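Local coordinates for endonuclease NucS (Thermococcus kodakarensis KOD1, PDB 5GKE), which cleaves DNA as a mismatch restriction endonuclease, gripping the double helix as a dimer and carrying a magnesium-binding nuclease domain, at residues Phe34-Val39 against Glu111-Ser116. The protein carries 1 engineered substitution. Sequence-based numbering, arbitrary orientation.
Sequences FARCKV and EVYMVS
The CE methyl of M114 sits over one face of the F34 ring, 3.9 Å from the centroid and offset toward the rim, a CH-pi contact; SD follows obliquely, completing a Met-aromatic pair. With CG anti to the backbone N (chi1 -170°), M114 runs beside the F34 side chain, and the bend at its last torsion turns CE over the ring. The same F34 ring stacks on F118 of the second subunit, which places F34 at the subunit interface. Over the centre of one face of the Y113 ring lies the carbonyl oxygen of E111, while Y113 OH comes near the plane of the R36 guanidinium at its edge and is itself hydrogen-bonded to D53. One guanidinium face of R36 is occupied by E111 CB. R36 NH2 pairs with E111 OE1 in a salt bridge whose modelled separation of 2.5 Å is doubtfully short; as a hydrogen bond it is weak, bent to 119° at the hydrogen, and the guanidinium and carboxylate planes stand 84° apart.

Between the antiparallel backbones, Y113 and M114 both face F34 in a classic beta bulge. F34 O therefore accepts two bonds, from Y113 N at 2.9 Å and from M114 N at 3.2 Å, and F34 N donates to M114 O. Beyond the bulge, R36 N binds E111 O at 2.9 Å.

The bulge shifts the register by one residue where strand 111-118 turns a corner in the N-terminal PH-like domain. Chemically, the contact divides into a buried, sulfur-containing apolar end beside the subunit interface and a partly exposed charged end, where the weak, bent hydrogen bond suggests that the ion pair is held mainly by charge attraction.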
loop_
_atom_site.group_PDB
_atom_site.type_symbol
_atom_site.label_atom_id
_atom_site.label_comp_id
_atom_site.label_asym_id
_atom_site.label_seq_id
_atom_site.Cartn_x
_atom_site.Cartn_y
_atom_site.Cartn_z
ATOM N N PHE A 34 -2.788 -21.948 10.070
ATOM C CA PHE A 34 -3.267 -22.430 8.780
ATOM C C PHE A 34 -4.656 -22.994 9.028
ATOM O O PHE A 34 -4.826 -23.841 9.895
ATOM C CB PHE A 34 -2.359 -23.511 8.178
ATOM C CG PHE A 34 -0.898 -23.129 8.067
ATOM C CD1 PHE A 34 0.076 -24.117 8.018
ATOM C CD2 PHE A 34 -0.497 -21.812 7.971
ATOM C CE1 PHE A 34 1.419 -23.789 7.902
ATOM C CE2 PHE A 34 0.845 -21.477 7.845
ATOM C CZ PHE A 34 1.804 -22.468 7.818
ATOM N N ALA A 35 -5.656 -22.529 8.293
ATOM C CA ALA A 35 -7.013 -22.944 8.595
ATOM C C ALA A 35 -7.942 -22.828 7.409
ATOM O O ALA A 35 -7.706 -22.033 6.511
ATOM C CB ALA A 35 -7.563 -22.114 9.753
ATOM N N ARG A 36 -9.012 -23.613 7.426
ATOM C CA ARG A 36 -10.145 -23.327 6.578
ATOM C C ARG A 36 -11.000 -22.322 7.326
ATOM O O ARG A 36 -11.330 -22.521 8.496
ATOM C CB ARG A 36 -10.948 -24.583 6.246
ATOM C CG ARG A 36 -11.768 -24.433 4.982
ATOM C CD ARG A 36 -12.973 -25.343 4.975
ATOM N NE ARG A 36 -12.655 -26.613 5.606
ATOM C CZ ARG A 36 -13.409 -27.186 6.538
ATOM N NH1 ARG A 36 -14.538 -26.603 6.932
ATOM N NH2 ARG A 36 -13.034 -28.342 7.068
ATOM N N CYS A 37 -11.369 -21.237 6.663
ATOM C CA CYS A 37 -12.098 -20.195 7.368
ATOM C C CYS A 37 -13.039 -19.385 6.494
ATOM O O CYS A 37 -13.008 -19.470 5.268
ATOM C CB CYS A 37 -11.111 -19.254 8.059
ATOM S SG CYS A 37 -9.978 -18.416 6.960
ATOM N N LYS A 38 -13.906 -18.638 7.165
ATOM C CA LYS A 38 -14.695 -17.573 6.564
ATOM C C LYS A 38 -14.259 -16.248 7.202
ATOM O O LYS A 38 -13.851 -16.221 8.370
ATOM C CB LYS A 38 -16.192 -17.806 6.785
ATOM C CG LYS A 38 -16.792 -19.024 6.085
ATOM C CD LYS A 38 -18.199 -19.233 6.617
ATOM C CE LYS A 38 -18.989 -20.264 5.838
ATOM N NZ LYS A 38 -20.336 -20.415 6.463
ATOM N N VAL A 39 -14.332 -15.148 6.458
ATOM C CA VAL A 39 -13.909 -13.871 7.015
ATOM C C VAL A 39 -14.981 -12.793 6.839
ATOM O O VAL A 39 -15.503 -12.567 5.745
ATOM C CB VAL A 39 -12.585 -13.386 6.390
ATOM C CG1 VAL A 39 -12.112 -12.097 7.088
ATOM C CG2 VAL A 39 -11.517 -14.465 6.518
ATOM N N GLU A 111 -11.857 -25.300 10.305
ATOM C CA GLU A 111 -10.909 -26.350 10.656
ATOM C C GLU A 111 -9.498 -25.803 10.798
ATOM O O GLU A 111 -8.936 -25.268 9.854
ATOM C CB GLU A 111 -10.938 -27.454 9.605
ATOM C CG GLU A 111 -10.001 -28.608 9.890
ATOM C CD GLU A 111 -10.202 -29.750 8.912
ATOM O OE1 GLU A 111 -11.077 -29.621 8.022
ATOM O OE2 GLU A 111 -9.492 -30.775 9.031
ATOM N N VAL A 112 -8.891 -25.966 11.955
ATOM C CA VAL A 112 -7.550 -25.438 12.101
ATOM C C VAL A 112 -6.518 -26.531 11.808
ATOM O O VAL A 112 -6.376 -27.476 12.573
ATOM C CB VAL A 112 -7.340 -24.857 13.510
ATOM C CG1 VAL A 112 -5.890 -24.426 13.702
ATOM C CG2 VAL A 112 -8.318 -23.697 13.757
ATOM N N TYR A 113 -5.798 -26.399 10.701
ATOM C CA TYR A 113 -4.806 -27.406 10.318
ATOM C C TYR A 113 -3.528 -27.268 11.125
ATOM O O TYR A 113 -2.851 -28.248 11.429
ATOM C CB TYR A 113 -4.456 -27.304 8.837
ATOM C CG TYR A 113 -5.632 -27.260 7.894
ATOM C CD1 TYR A 113 -6.468 -28.364 7.736
ATOM C CD2 TYR A 113 -5.891 -26.122 7.128
ATOM C CE1 TYR A 113 -7.546 -28.329 6.859
ATOM C CE2 TYR A 113 -6.964 -26.085 6.250
ATOM C CZ TYR A 113 -7.784 -27.189 6.118
ATOM O OH TYR A 113 -8.844 -27.155 5.248
ATOM N N MET A 114 -3.163 -26.039 11.436
ATOM C CA MET A 114 -1.993 -25.824 12.266
ATOM C C MET A 114 -2.144 -24.532 13.056
ATOM O O MET A 114 -2.756 -23.575 12.579
ATOM C CB MET A 114 -0.723 -25.786 11.408
ATOM C CG MET A 114 0.561 -25.815 12.217
ATOM S SD MET A 114 1.992 -25.261 11.270
ATOM C CE MET A 114 1.821 -23.482 11.510
ATOM N N VAL A 115 -1.595 -24.519 14.262
ATOM C CA VAL A 115 -1.438 -23.296 15.032
ATOM C C VAL A 115 -0.011 -23.266 15.553
ATOM O O VAL A 115 0.549 -24.295 15.909
ATOM C CB VAL A 115 -2.457 -23.201 16.195
ATOM C CG1 VAL A 115 -2.432 -24.456 17.045
ATOM C CG2 VAL A 115 -2.172 -21.989 17.051
ATOM N N SER A 116 0.591 -22.091 15.583
ATOM C CA SER A 116 1.979 -21.993 15.994
ATOM C C SER A 116 2.252 -20.699 16.721
ATOM O O SER A 116 1.651 -19.652 16.436
ATOM C CB SER A 116 2.915 -22.105 14.785
ATOM O OG SER A 116 2.771 -20.968 13.941
#